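Local coordinates for gamma-glutamyltransferase 1 Threonine peptidase. MEROPS family T03 (Pseudomonas nitroreducens, PDB 7D9E), which probably catalyses the transfer of gamma-glutamyl groups to amino acids and amines, as well as their hydrolysis, at residues Asn260-Ala265 with Ile273-Leu278; Ala265-Ser270 with Val326-Leu331; Lys248-Met253 with Gly319-Ser324; Lys282-Ala287 with Lys335-Arg340. All coordinates share one frame; numbering follows the deposited sequence.

Interaction 1 of 4, residues Asn260-Ala265 with Ile273-Leu278; sequences NTLYTA and IALAQL
Leu262 and Thr264 meet Leu275 with no ring, amide or other flat group in the interface, so the contact has neither stacked faces nor edges and rests on branched side chains. The strand residues Leu262 and Thr264 both direct their CB atoms at helix 271-284, and Leu275 directs its own back. From Leu262 it is the methyl CD2 that arrives, lying 4.4 Å from Leu275 CB, at the root of the helix side chain. Thr264 meets the far end of the same leucine: its OG1 is 4.0 Å from Leu275 CD1, a van der Waals approach of a hydroxyl to a methyl, the two side chains crossing obliquely. The hydroxyl gets there because OG1 stands anti to the backbone N (chi1 -170°). Its polar need is met elsewhere, by a hydrogen bond with Ser77 OG of the partner chain. Together the segments bury 125 Å², and all three touching residues are buried. The backbones stay well apart, Thr264 CA to Leu275 CA measuring 8.5 Å, a spacing these three side chains fill. Strand 260-264 is the edge of its sheet within this chain, yet residues 261-263 pair antiparallel with a strand of the partner chain, so the sheet continues across the interface. Helix 271-284, laid on this sheet through Leu262, Thr264 and Leu275, is consistent with the layered alpha-beta-beta-alpha architecture of the N-terminal nucleophile hydrolases.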
loop_
_atom_site.group_PDB
_atom_site.type_symbol
_atom_site.label_atom_id
_atom_site.label_comp_id
_atom_site.label_asym_id
_atom_site.label_seq_id
_atom_site.Cartn_x
_atom_site.Cartn_y
_atom_site.Cartn_z
ATOM N N ASN A 260 5.303 -19.302 -13.223
ATOM C CA ASN A 260 4.382 -18.223 -12.897
ATOM C C ASN A 260 5.005 -16.879 -13.239
ATOM O O ASN A 260 6.228 -16.729 -13.242
ATOM C CB ASN A 260 4.060 -18.225 -11.407
ATOM C CG ASN A 260 3.649 -19.562 -10.906
ATOM O OD1 ASN A 260 2.569 -20.051 -11.241
ATOM N ND2 ASN A 260 4.531 -20.204 -10.141
ATOM N N THR A 261 4.149 -15.903 -13.525
ATOM C CA THR A 261 4.589 -14.543 -13.798
ATOM C C THR A 261 3.874 -13.605 -12.837
ATOM O O THR A 261 2.644 -13.497 -12.881
ATOM C CB THR A 261 4.291 -14.138 -15.243
ATOM O OG1 THR A 261 4.952 -15.056 -16.121
ATOM C CG2 THR A 261 4.778 -12.713 -15.489
ATOM N N LEU A 262 4.643 -12.961 -11.959
ATOM C CA LEU A 262 4.133 -11.969 -11.025
ATOM C C LEU A 262 4.325 -10.576 -11.615
ATOM O O LEU A 262 5.438 -10.211 -11.995
ATOM C CB LEU A 262 4.885 -12.045 -9.689
ATOM C CG LEU A 262 4.750 -10.909 -8.667
ATOM C CD1 LEU A 262 3.312 -10.683 -8.216
ATOM C CD2 LEU A 262 5.692 -11.182 -7.482
ATOM N N TYR A 263 3.246 -9.797 -11.661
ATOM C CA TYR A 263 3.288 -8.398 -12.038
ATOM C C TYR A 263 3.018 -7.582 -10.790
ATOM O O TYR A 263 2.046 -7.839 -10.063
ATOM C CB TYR A 263 2.203 -8.102 -13.060
ATOM C CG TYR A 263 2.459 -8.773 -14.370
ATOM C CD1 TYR A 263 3.480 -8.344 -15.216
ATOM C CD2 TYR A 263 1.696 -9.859 -14.769
ATOM C CE1 TYR A 263 3.710 -8.962 -16.428
ATOM C CE2 TYR A 263 1.928 -10.497 -15.973
ATOM C CZ TYR A 263 2.934 -10.051 -16.800
ATOM O OH TYR A 263 3.157 -10.680 -18.008
ATOM N N THR A 264 3.894 -6.622 -10.516
ATOM C CA THR A 264 3.772 -5.842 -9.283
ATOM C C THR A 264 4.327 -4.446 -9.518
ATOM O O THR A 264 4.673 -4.075 -10.640
ATOM C CB THR A 264 4.432 -6.599 -8.112
ATOM O OG1 THR A 264 4.108 -5.966 -6.860
ATOM C CG2 THR A 264 5.928 -6.696 -8.276
ATOM N N ALA A 265 4.389 -3.677 -8.438
ATOM C CA ALA A 265 4.648 -2.249 -8.555
ATOM C C ALA A 265 6.119 -1.981 -8.817
ATOM O O ALA A 265 6.966 -2.416 -8.036
ATOM C CB ALA A 265 4.234 -1.563 -7.252
ATOM N N ILE A 273 11.211 -4.368 -6.847
ATOM C CA ILE A 273 12.603 -4.760 -6.693
ATOM C C ILE A 273 12.756 -5.683 -5.496
ATOM O O ILE A 273 13.428 -6.724 -5.584
ATOM C CB ILE A 273 13.501 -3.512 -6.606
ATOM C CG1 ILE A 273 13.499 -2.805 -7.969
ATOM C CG2 ILE A 273 14.919 -3.871 -6.161
ATOM C CD1 ILE A 273 14.080 -1.416 -7.932
ATOM N N ALA A 274 12.124 -5.332 -4.371
ATOM C CA ALA A 274 12.199 -6.192 -3.196
ATOM C C ALA A 274 11.688 -7.594 -3.499
ATOM O O ALA A 274 12.347 -8.580 -3.159
ATOM C CB ALA A 274 11.431 -5.583 -2.029
ATOM N N LEU A 275 10.503 -7.711 -4.112
ATOM C CA LEU A 275 9.970 -9.040 -4.408
ATOM C C LEU A 275 10.844 -9.795 -5.403
ATOM O O LEU A 275 11.021 -11.008 -5.272
ATOM C CB LEU A 275 8.520 -8.956 -4.896
ATOM C CG LEU A 275 7.534 -8.670 -3.760
ATOM C CD1 LEU A 275 6.220 -8.154 -4.285
ATOM C CD2 LEU A 275 7.313 -9.929 -2.945
ATOM N N ALA A 276 11.398 -9.102 -6.407
ATOM C CA ALA A 276 12.291 -9.786 -7.341
ATOM C C ALA A 276 13.478 -10.380 -6.591
ATOM O O ALA A 276 13.872 -11.531 -6.832
ATOM C CB ALA A 276 12.759 -8.803 -8.415
ATOM N N GLN A 277 13.994 -9.632 -5.602
ATOM C CA GLN A 277 15.123 -10.114 -4.814
ATOM C C GLN A 277 14.701 -11.197 -3.828
ATOM O O GLN A 277 15.410 -12.201 -3.664
ATOM C CB GLN A 277 15.782 -8.949 -4.082
ATOM C CG GLN A 277 16.479 -7.978 -5.036
ATOM C CD GLN A 277 17.199 -6.867 -4.309
ATOM O OE1 GLN A 277 17.037 -6.679 -3.112
ATOM N NE2 GLN A 277 18.001 -6.103 -5.042
ATOM N N LEU A 278 13.571 -10.998 -3.139
ATOM C CA LEU A 278 13.119 -11.982 -2.152
ATOM C C LEU A 278 12.840 -13.322 -2.818
ATOM O O LEU A 278 13.302 -14.379 -2.353
ATOM C CB LEU A 278 11.867 -11.481 -1.440
ATOM C CG LEU A 278 12.084 -10.321 -0.469
ATOM C CD1 LEU A 278 10.751 -9.601 -0.271
ATOM C CD2 LEU A 278 12.680 -10.723 0.865
#

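Interaction 2 of 4, residues Ala265-Ser270 with Val326-Leu331; sequences APLPSS and VPVAQL
Leu267 turns its methyl CD1 into the notch formed by Val326 and Val328. Val326 meets it end-on, the two side chains reaching tip to tip, and Val326 CG1 lies 3.5 Å from Leu267 CD1, slightly closer than ordinary carbon-carbon contact, with Val326 CB and CG2 close behind. Val328 instead slides past in the opposite direction and presents CG2 alone, the branch anti to its carbonyl carbon, at 3.6 Å from that same Leu267 CD1. One shell out, the spacing of the valines is set by an inverse gamma turn centred on Pro327, closed by Val328 N to Val326 O at 2.8 Å. On the other side, Ser269 N bonds to Pro266 O at 2.8 Å, closing a type VIa beta turn with Leu267 and the cis Pro268 at its corners. Further out, Ser269 OG caps Gly271 N at the start of helix 271-284 and also bonds to Met74 O of the partner chain. The side chain of Leu267 is about 11 Å from the bound 6-diazenyl-5-oxo-L-norleucine. The result is an apolar junction between a strand-to-helix loop, folded by a type VIa cis-proline turn, and an inverse gamma turn leading into helix 328-332.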
loop_
_atom_site.group_PDB
_atom_site.type_symbol
_atom_site.label_atom_id
_atom_site.label_comp_id
_atom_site.label_asym_id
_atom_site.label_seq_id
_atom_site.Cartn_x
_atom_site.Cartn_y
_atom_site.Cartn_z
ATOM N N ALA A 265 4.389 -3.677 -8.438
ATOM C CA ALA A 265 4.648 -2.249 -8.555
ATOM C C ALA A 265 6.119 -1.981 -8.817
ATOM O O ALA A 265 6.966 -2.416 -8.036
ATOM C CB ALA A 265 4.234 -1.563 -7.252
ATOM N N PRO A 266 6.452 -1.246 -9.880
ATOM C CA PRO A 266 7.824 -0.780 -10.098
ATOM C C PRO A 266 8.044 0.512 -9.313
ATOM O O PRO A 266 7.164 0.996 -8.604
ATOM C CB PRO A 266 7.822 -0.521 -11.594
ATOM C CG PRO A 266 6.415 0.056 -11.830
ATOM C CD PRO A 266 5.524 -0.728 -10.911
ATOM N N LEU A 267 9.247 1.066 -9.451
ATOM C CA LEU A 267 9.529 2.357 -8.855
ATOM C C LEU A 267 8.471 3.361 -9.302
ATOM O O LEU A 267 8.067 3.353 -10.470
ATOM C CB LEU A 267 10.917 2.829 -9.284
ATOM C CG LEU A 267 12.091 2.098 -8.636
ATOM C CD1 LEU A 267 13.381 2.562 -9.274
ATOM C CD2 LEU A 267 12.132 2.338 -7.136
ATOM N N PRO A 268 8.008 4.247 -8.413
ATOM C CA PRO A 268 8.525 4.578 -7.085
ATOM C C PRO A 268 8.130 3.659 -5.936
ATOM O O PRO A 268 8.391 4.017 -4.783
ATOM C CB PRO A 268 7.953 5.982 -6.859
ATOM C CG PRO A 268 6.636 5.915 -7.520
ATOM C CD PRO A 268 6.891 5.139 -8.796
ATOM N N SER A 269 7.537 2.504 -6.216
ATOM C CA SER A 269 7.467 1.456 -5.211
ATOM C C SER A 269 8.787 0.714 -5.147
ATOM O O SER A 269 9.375 0.364 -6.180
ATOM C CB SER A 269 6.356 0.453 -5.490
ATOM O OG SER A 269 6.322 -0.453 -4.380
ATOM N N SER A 270 9.241 0.454 -3.926
ATOM C CA SER A 270 10.353 -0.442 -3.662
ATOM C C SER A 270 9.922 -1.905 -3.673
ATOM O O SER A 270 10.791 -2.778 -3.644
ATOM C CB SER A 270 10.959 -0.107 -2.294
ATOM O OG SER A 270 10.033 -0.338 -1.227
ATOM N N VAL A 326 18.323 5.255 -11.236
ATOM C CA VAL A 326 18.267 4.134 -10.293
ATOM C C VAL A 326 18.720 2.864 -11.007
ATOM O O VAL A 326 18.207 2.558 -12.090
ATOM C CB VAL A 326 16.853 3.976 -9.758
ATOM C CG1 VAL A 326 16.806 2.833 -8.722
ATOM C CG2 VAL A 326 16.365 5.265 -9.125
ATOM N N PRO A 327 19.659 2.088 -10.436
ATOM C CA PRO A 327 20.209 0.919 -11.155
ATOM C C PRO A 327 19.313 -0.314 -11.090
ATOM O O PRO A 327 19.710 -1.372 -10.596
ATOM C CB PRO A 327 21.554 0.702 -10.443
ATOM C CG PRO A 327 21.330 1.186 -9.066
ATOM C CD PRO A 327 20.405 2.379 -9.198
ATOM N N VAL A 328 18.100 -0.195 -11.639
ATOM C CA VAL A 328 17.115 -1.268 -11.506
ATOM C C VAL A 328 17.634 -2.559 -12.123
ATOM O O VAL A 328 17.523 -3.642 -11.532
ATOM C CB VAL A 328 15.770 -0.843 -12.125
ATOM C CG1 VAL A 328 14.746 -1.962 -11.987
ATOM C CG2 VAL A 328 15.264 0.412 -11.454
ATOM N N ALA A 329 18.191 -2.468 -13.325
ATOM C CA ALA A 329 18.676 -3.667 -14.000
ATOM C C ALA A 329 19.759 -4.357 -13.185
ATOM O O ALA A 329 19.756 -5.590 -13.046
ATOM C CB ALA A 329 19.204 -3.296 -15.383
ATOM N N GLN A 330 20.698 -3.583 -12.638
ATOM C CA GLN A 330 21.781 -4.196 -11.875
ATOM C C GLN A 330 21.241 -4.875 -10.623
ATOM O O GLN A 330 21.739 -5.931 -10.226
ATOM C CB GLN A 330 22.828 -3.146 -11.501
ATOM C CG GLN A 330 23.560 -2.567 -12.706
ATOM C CD GLN A 330 23.070 -1.172 -13.008
ATOM O OE1 GLN A 330 21.885 -0.974 -13.341
ATOM N NE2 GLN A 330 23.968 -0.194 -12.919
ATOM N N LEU A 331 20.205 -4.301 -10.006
ATOM C CA LEU A 331 19.665 -4.813 -8.753
ATOM C C LEU A 331 18.754 -6.014 -8.941
ATOM O O LEU A 331 18.405 -6.662 -7.950
ATOM C CB LEU A 331 18.894 -3.702 -8.019
ATOM C CG LEU A 331 19.723 -2.553 -7.455
ATOM C CD1 LEU A 331 18.828 -1.430 -6.918
ATOM C CD2 LEU A 331 20.645 -3.053 -6.364
#

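Interaction 3 of 4, residues Lys248-Met253 with Gly319-Ser324; sequences KWREPM and GDPQFS
Arg250 reaches the facing loop through a chain that is extended from CG to NE, and its NH1 gives a nearly straight hydrogen bond to Gln322 OE1 (2.9 Å, N-H...O angle 172°). The acceptor sits at the edge of the guanidinium, close to its plane, and the two flat groups are nearly coplanar, their planes 23° apart. Beside this bond Pro321 CG lies 3.9 Å from Arg250 NH1, an oblique carbon contact that completes the close part of the interface. The loop side is shaped by an Asx turn: Asp320 OD1 accepts from Gln322 N at 3.0 Å, which holds the backbone of Gln322 next to the aspartate. Through NE the same guanidinium also forms a salt bridge with Asp92 of the neighbouring strand 87-93, tying the loop contact to the sheet. Were an alanine here in place of Arg250, Asp92 would probably lose its charged mate and Gln322 OE1 its arginine donor, leaving the amide less firmly held. The looser side holds a water. It accepts from Arg250 NH2 at 2.9 Å, in the guanidinium plane, and stands 2.7 Å from both Asp320 OD1 and Gln322 OE1. Arg250 NH2 and Asp320 OD1 are themselves 4.7 Å apart, not in contact, and the water lies between them. Gln322 is exposed here, while Asp320 OD2 is held by the backbone N of Arg69 of the partner chain.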
loop_
_atom_site.group_PDB
_atom_site.type_symbol
_atom_site.label_atom_id
_atom_site.label_comp_id
_atom_site.label_asym_id
_atom_site.label_seq_id
_atom_site.Cartn_x
_atom_site.Cartn_y
_atom_site.Cartn_z
ATOM N N LYS A 248 0.727 8.536 -13.820
ATOM C CA LYS A 248 1.632 8.029 -14.841
ATOM C C LYS A 248 1.419 6.541 -15.042
ATOM O O LYS A 248 1.461 5.772 -14.081
ATOM C CB LYS A 248 3.092 8.263 -14.425
ATOM C CG LYS A 248 3.477 9.743 -14.374
ATOM C CD LYS A 248 4.907 9.930 -13.884
ATOM N N TRP A 249 1.256 6.139 -16.301
ATOM C CA TRP A 249 1.301 4.728 -16.644
ATOM C C TRP A 249 2.766 4.313 -16.730
ATOM O O TRP A 249 3.594 5.035 -17.295
ATOM C CB TRP A 249 0.623 4.500 -17.990
ATOM C CG TRP A 249 -0.864 4.778 -17.992
ATOM C CD1 TRP A 249 -1.494 5.920 -18.430
ATOM C CD2 TRP A 249 -1.899 3.916 -17.501
ATOM N NE1 TRP A 249 -2.854 5.801 -18.264
ATOM C CE2 TRP A 249 -3.128 4.588 -17.682
ATOM C CE3 TRP A 249 -1.909 2.637 -16.936
ATOM C CZ2 TRP A 249 -4.353 4.018 -17.319
ATOM C CZ3 TRP A 249 -3.123 2.085 -16.564
ATOM C CH2 TRP A 249 -4.329 2.775 -16.765
ATOM N N ARG A 250 3.094 3.165 -16.137
ATOM C CA ARG A 250 4.446 2.631 -16.173
ATOM C C ARG A 250 4.396 1.156 -16.530
ATOM O O ARG A 250 3.374 0.486 -16.341
ATOM C CB ARG A 250 5.150 2.774 -14.811
ATOM C CG ARG A 250 5.038 4.171 -14.175
ATOM C CD ARG A 250 5.823 4.205 -12.894
ATOM N NE ARG A 250 5.855 5.498 -12.198
ATOM C CZ ARG A 250 6.696 6.492 -12.458
ATOM N NH1 ARG A 250 7.603 6.385 -13.413
ATOM N NH2 ARG A 250 6.629 7.596 -11.726
ATOM N N GLU A 251 5.520 0.634 -16.997
ATOM C CA GLU A 251 5.615 -0.815 -17.161
ATOM C C GLU A 251 5.667 -1.489 -15.794
ATOM O O GLU A 251 6.464 -1.093 -14.938
ATOM C CB GLU A 251 6.832 -1.198 -17.997
ATOM C CG GLU A 251 6.698 -0.750 -19.453
ATOM C CD GLU A 251 5.564 -1.464 -20.172
ATOM O OE1 GLU A 251 5.420 -2.694 -20.008
ATOM O OE2 GLU A 251 4.789 -0.772 -20.860
ATOM N N PRO A 252 4.818 -2.475 -15.530
ATOM C CA PRO A 252 4.886 -3.146 -14.230
ATOM C C PRO A 252 6.166 -3.942 -14.104
ATOM O O PRO A 252 6.767 -4.347 -15.104
ATOM C CB PRO A 252 3.641 -4.047 -14.209
ATOM C CG PRO A 252 3.287 -4.240 -15.632
ATOM C CD PRO A 252 3.692 -2.959 -16.351
ATOM N N MET A 253 6.600 -4.122 -12.857
ATOM C CA MET A 253 7.674 -5.065 -12.567
ATOM C C MET A 253 7.180 -6.471 -12.886
ATOM O O MET A 253 6.073 -6.842 -12.496
ATOM C CB MET A 253 8.060 -4.986 -11.091
ATOM C CG MET A 253 8.975 -6.109 -10.644
ATOM S SD MET A 253 10.623 -6.058 -11.373
ATOM C CE MET A 253 11.007 -4.368 -10.926
ATOM N N GLY A 319 14.328 5.384 -5.270
ATOM C CA GLY A 319 13.595 6.631 -5.204
ATOM C C GLY A 319 12.891 6.852 -6.525
ATOM O O GLY A 319 12.935 6.000 -7.407
ATOM N N ASP A 320 12.267 8.023 -6.676
ATOM C CA ASP A 320 11.553 8.334 -7.909
ATOM C C ASP A 320 12.490 8.178 -9.097
ATOM O O ASP A 320 13.528 8.854 -9.149
ATOM C CB ASP A 320 11.037 9.764 -7.805
ATOM C CG ASP A 320 10.165 10.187 -8.984
ATOM O OD1 ASP A 320 10.429 9.799 -10.148
ATOM O OD2 ASP A 320 9.227 10.983 -8.762
ATOM N N PRO A 321 12.159 7.332 -10.078
ATOM C CA PRO A 321 13.143 6.992 -11.112
ATOM C C PRO A 321 13.374 8.080 -12.135
ATOM O O PRO A 321 14.268 7.927 -12.981
ATOM C CB PRO A 321 12.532 5.748 -11.789
ATOM C CG PRO A 321 11.069 5.889 -11.589
ATOM C CD PRO A 321 10.896 6.588 -10.235
ATOM N N GLN A 322 12.586 9.149 -12.111
ATOM C CA GLN A 322 12.826 10.283 -12.978
ATOM C C GLN A 322 13.707 11.342 -12.329
ATOM O O GLN A 322 14.085 12.305 -13.000
ATOM C CB GLN A 322 11.502 10.906 -13.441
ATOM C CG GLN A 322 10.913 10.243 -14.691
ATOM C CD GLN A 322 10.567 8.782 -14.489
ATOM O OE1 GLN A 322 9.593 8.458 -13.816
ATOM N NE2 GLN A 322 11.360 7.892 -15.074
ATOM N N PHE A 323 14.049 11.176 -11.054
ATOM C CA PHE A 323 14.857 12.155 -10.337
ATOM C C PHE A 323 16.280 11.683 -10.076
ATOM O O PHE A 323 17.124 12.493 -9.679
ATOM C CB PHE A 323 14.177 12.563 -9.017
ATOM C CG PHE A 323 13.042 13.522 -9.221
ATOM C CD1 PHE A 323 11.832 13.073 -9.745
ATOM C CD2 PHE A 323 13.179 14.851 -8.885
ATOM C CE1 PHE A 323 10.782 13.961 -9.943
ATOM C CE2 PHE A 323 12.136 15.750 -9.095
ATOM C CZ PHE A 323 10.937 15.297 -9.620
ATOM N N SER A 324 16.569 10.408 -10.312
ATOM C CA SER A 324 17.934 9.903 -10.285
ATOM C C SER A 324 17.972 8.699 -11.206
ATOM O O SER A 324 16.925 8.164 -11.579
ATOM C CB SER A 324 18.350 9.542 -8.860
ATOM O OG SER A 324 17.851 8.279 -8.489
HETATM O O HOH W 1 8.366 9.865 -11.901
#

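Interaction 4 of 4, residues Lys282-Ala287 with Lys335-Arg340; sequences KEQRAA and KYIAKR
Gln284 lies against the backbone of Ala338 and the branch of Ile337, pointing its CB at the opposing helix while neither of those residues points directly back. The glutamine therefore makes the approach and the helix offers a flank. Its CG stands anti to the carbonyl carbon (chi1 -81°), and the bend at chi2 (-51°) folds the amide round. This puts the Gln284 CG methylene 4.2 Å from Ala338 CA and 4.4 Å from Ile337 CG2. The amide end follows over the small alanine, where Gln284 OE1 lies 4.2 Å from Ala338 CB, a van der Waals contact. Ile337 meets the glutamine with its short branch, while the end of its longer branch leads away; Ile337 also packs on Ile281, about one turn earlier in the glutamine's own helix. With the small Ala338 facing Gln284, the backbones can draw near: Gln284 CA and Ala338 CA are 6.5 Å apart. The contact is small, 86 Å², and at the surface. Just beyond it the chain leaves helical geometry at Arg285, whose guanidinium forms a salt bridge with Asp288 and a hydrogen bond to Ala341 O. This is a helix-helix contact in which the C-terminal turn of helix 271-284 rests on the side of helix 334-343.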
loop_
_atom_site.group_PDB
_atom_site.type_symbol
_atom_site.label_atom_id
_atom_site.label_comp_id
_atom_site.label_asym_id
_atom_site.label_seq_id
_atom_site.Cartn_x
_atom_site.Cartn_y
_atom_site.Cartn_z
ATOM N N LYS A 282 15.273 -16.601 -2.530
ATOM C CA LYS A 282 14.713 -17.812 -1.936
ATOM C C LYS A 282 14.847 -18.997 -2.882
ATOM O O LYS A 282 15.149 -20.120 -2.449
ATOM C CB LYS A 282 13.250 -17.620 -1.530
ATOM C CG LYS A 282 12.633 -18.897 -0.984
ATOM C CD LYS A 282 11.271 -18.639 -0.385
ATOM C CE LYS A 282 10.855 -19.798 0.511
ATOM N NZ LYS A 282 10.810 -21.065 -0.266
ATOM N N GLU A 283 14.620 -18.774 -4.182
ATOM C CA GLU A 283 14.792 -19.852 -5.153
ATOM C C GLU A 283 16.242 -20.323 -5.201
ATOM O O GLU A 283 16.510 -21.528 -5.275
ATOM C CB GLU A 283 14.318 -19.413 -6.537
ATOM C CG GLU A 283 12.814 -19.128 -6.631
ATOM C CD GLU A 283 11.945 -20.371 -6.773
ATOM O OE1 GLU A 283 11.840 -20.912 -7.898
ATOM O OE2 GLU A 283 11.334 -20.784 -5.765
ATOM N N GLN A 284 17.192 -19.380 -5.174
ATOM C CA GLN A 284 18.602 -19.748 -5.186
ATOM C C GLN A 284 18.965 -20.601 -3.982
ATOM O O GLN A 284 19.840 -21.468 -4.077
ATOM C CB GLN A 284 19.445 -18.473 -5.182
ATOM C CG GLN A 284 19.599 -17.823 -6.531
ATOM C CD GLN A 284 20.067 -18.784 -7.598
ATOM O OE1 GLN A 284 21.146 -19.366 -7.489
ATOM N NE2 GLN A 284 19.241 -18.985 -8.619
ATOM N N ARG A 285 18.313 -20.361 -2.847
ATOM C CA ARG A 285 18.583 -21.073 -1.601
ATOM C C ARG A 285 17.592 -22.206 -1.339
ATOM O O ARG A 285 17.358 -22.555 -0.180
ATOM C CB ARG A 285 18.617 -20.101 -0.415
ATOM C CG ARG A 285 19.646 -18.970 -0.519
ATOM C CD ARG A 285 21.050 -19.506 -0.783
ATOM N NE ARG A 285 21.561 -20.375 0.284
ATOM C CZ ARG A 285 22.552 -20.074 1.126
ATOM N NH1 ARG A 285 23.219 -18.928 1.037
ATOM N NH2 ARG A 285 22.917 -20.965 2.041
ATOM N N ALA A 286 17.058 -22.828 -2.392
ATOM C CA ALA A 286 16.045 -23.860 -2.208
ATOM C C ALA A 286 16.562 -25.013 -1.360
ATOM O O ALA A 286 15.806 -25.597 -0.578
ATOM C CB ALA A 286 15.570 -24.390 -3.561
ATOM N N ALA A 287 17.841 -25.366 -1.494
ATOM C CA ALA A 287 18.332 -26.495 -0.709
ATOM C C ALA A 287 18.252 -26.211 0.790
ATOM O O ALA A 287 18.035 -27.137 1.584
ATOM C CB ALA A 287 19.758 -26.872 -1.115
ATOM N N LYS A 335 22.517 -12.722 -12.018
ATOM C CA LYS A 335 23.848 -12.926 -11.451
ATOM C C LYS A 335 24.005 -12.167 -10.142
ATOM O O LYS A 335 24.664 -12.642 -9.210
ATOM C CB LYS A 335 24.912 -12.471 -12.451
ATOM C CG LYS A 335 25.011 -13.359 -13.679
ATOM N N TYR A 336 23.412 -10.981 -10.055
ATOM C CA TYR A 336 23.436 -10.236 -8.804
ATOM C C TYR A 336 22.618 -10.950 -7.736
ATOM O O TYR A 336 23.054 -11.090 -6.588
ATOM C CB TYR A 336 22.894 -8.831 -9.065
ATOM C CG TYR A 336 22.774 -7.991 -7.823
ATOM C CD1 TYR A 336 23.912 -7.482 -7.207
ATOM C CD2 TYR A 336 21.550 -7.727 -7.261
ATOM C CE1 TYR A 336 23.827 -6.722 -6.080
ATOM C CE2 TYR A 336 21.444 -6.964 -6.110
ATOM C CZ TYR A 336 22.594 -6.463 -5.532
ATOM O OH TYR A 336 22.520 -5.701 -4.399
ATOM N N ILE A 337 21.414 -11.391 -8.092
ATOM C CA ILE A 337 20.584 -12.142 -7.154
ATOM C C ILE A 337 21.322 -13.383 -6.656
ATOM O O ILE A 337 21.245 -13.729 -5.471
ATOM C CB ILE A 337 19.234 -12.470 -7.812
ATOM C CG1 ILE A 337 18.391 -11.189 -7.896
ATOM C CG2 ILE A 337 18.518 -13.579 -7.039
ATOM C CD1 ILE A 337 17.209 -11.279 -8.839
ATOM N N ALA A 338 22.059 -14.065 -7.541
ATOM C CA ALA A 338 22.835 -15.218 -7.093
ATOM C C ALA A 338 23.920 -14.802 -6.104
ATOM O O ALA A 338 24.156 -15.490 -5.104
ATOM C CB ALA A 338 23.454 -15.944 -8.288
ATOM N N LYS A 339 24.606 -13.689 -6.377
ATOM C CA LYS A 339 25.645 -13.219 -5.464
ATOM C C LYS A 339 25.069 -12.883 -4.094
ATOM O O LYS A 339 25.619 -13.273 -3.059
ATOM C CB LYS A 339 26.360 -12.004 -6.064
ATOM C CG LYS A 339 27.514 -11.499 -5.219
ATOM N N ARG A 340 23.954 -12.154 -4.065
ATOM C CA ARG A 340 23.365 -11.780 -2.785
ATOM C C ARG A 340 22.838 -13.002 -2.050
ATOM O O ARG A 340 22.913 -13.069 -0.818
ATOM C CB ARG A 340 22.247 -10.752 -2.989
ATOM C CG ARG A 340 22.761 -9.454 -3.571
ATOM C CD ARG A 340 23.625 -8.712 -2.569
ATOM N NE ARG A 340 22.860 -7.769 -1.751
ATOM C CZ ARG A 340 23.384 -7.036 -0.775
ATOM N NH1 ARG A 340 24.661 -7.167 -0.440
ATOM N NH2 ARG A 340 22.627 -6.158 -0.139
#

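The first segments follow one another along the chain, from strand 248-257 through strand 260-264 and its loop into helix 271-284, while interactions 2, 3 and 4 close back on them from residues 319-340. Interaction 1 is nested inside the loop closed by interaction 3, and their strands are neighbours in one sheet. Interactions 2 and 3 are nearest, with centres 8 Å apart; interactions 3 and 4 are farthest, at 26 Å, and do not touch. Helix 271-284 carries interactions 1 and 4, and Ile273 CD1 packs on Leu267 CG (4.1 Å), joining interactions 1 and 2. Through this helix and the 265-270 loop the contacts form a connected set from the sheet to the outer helices.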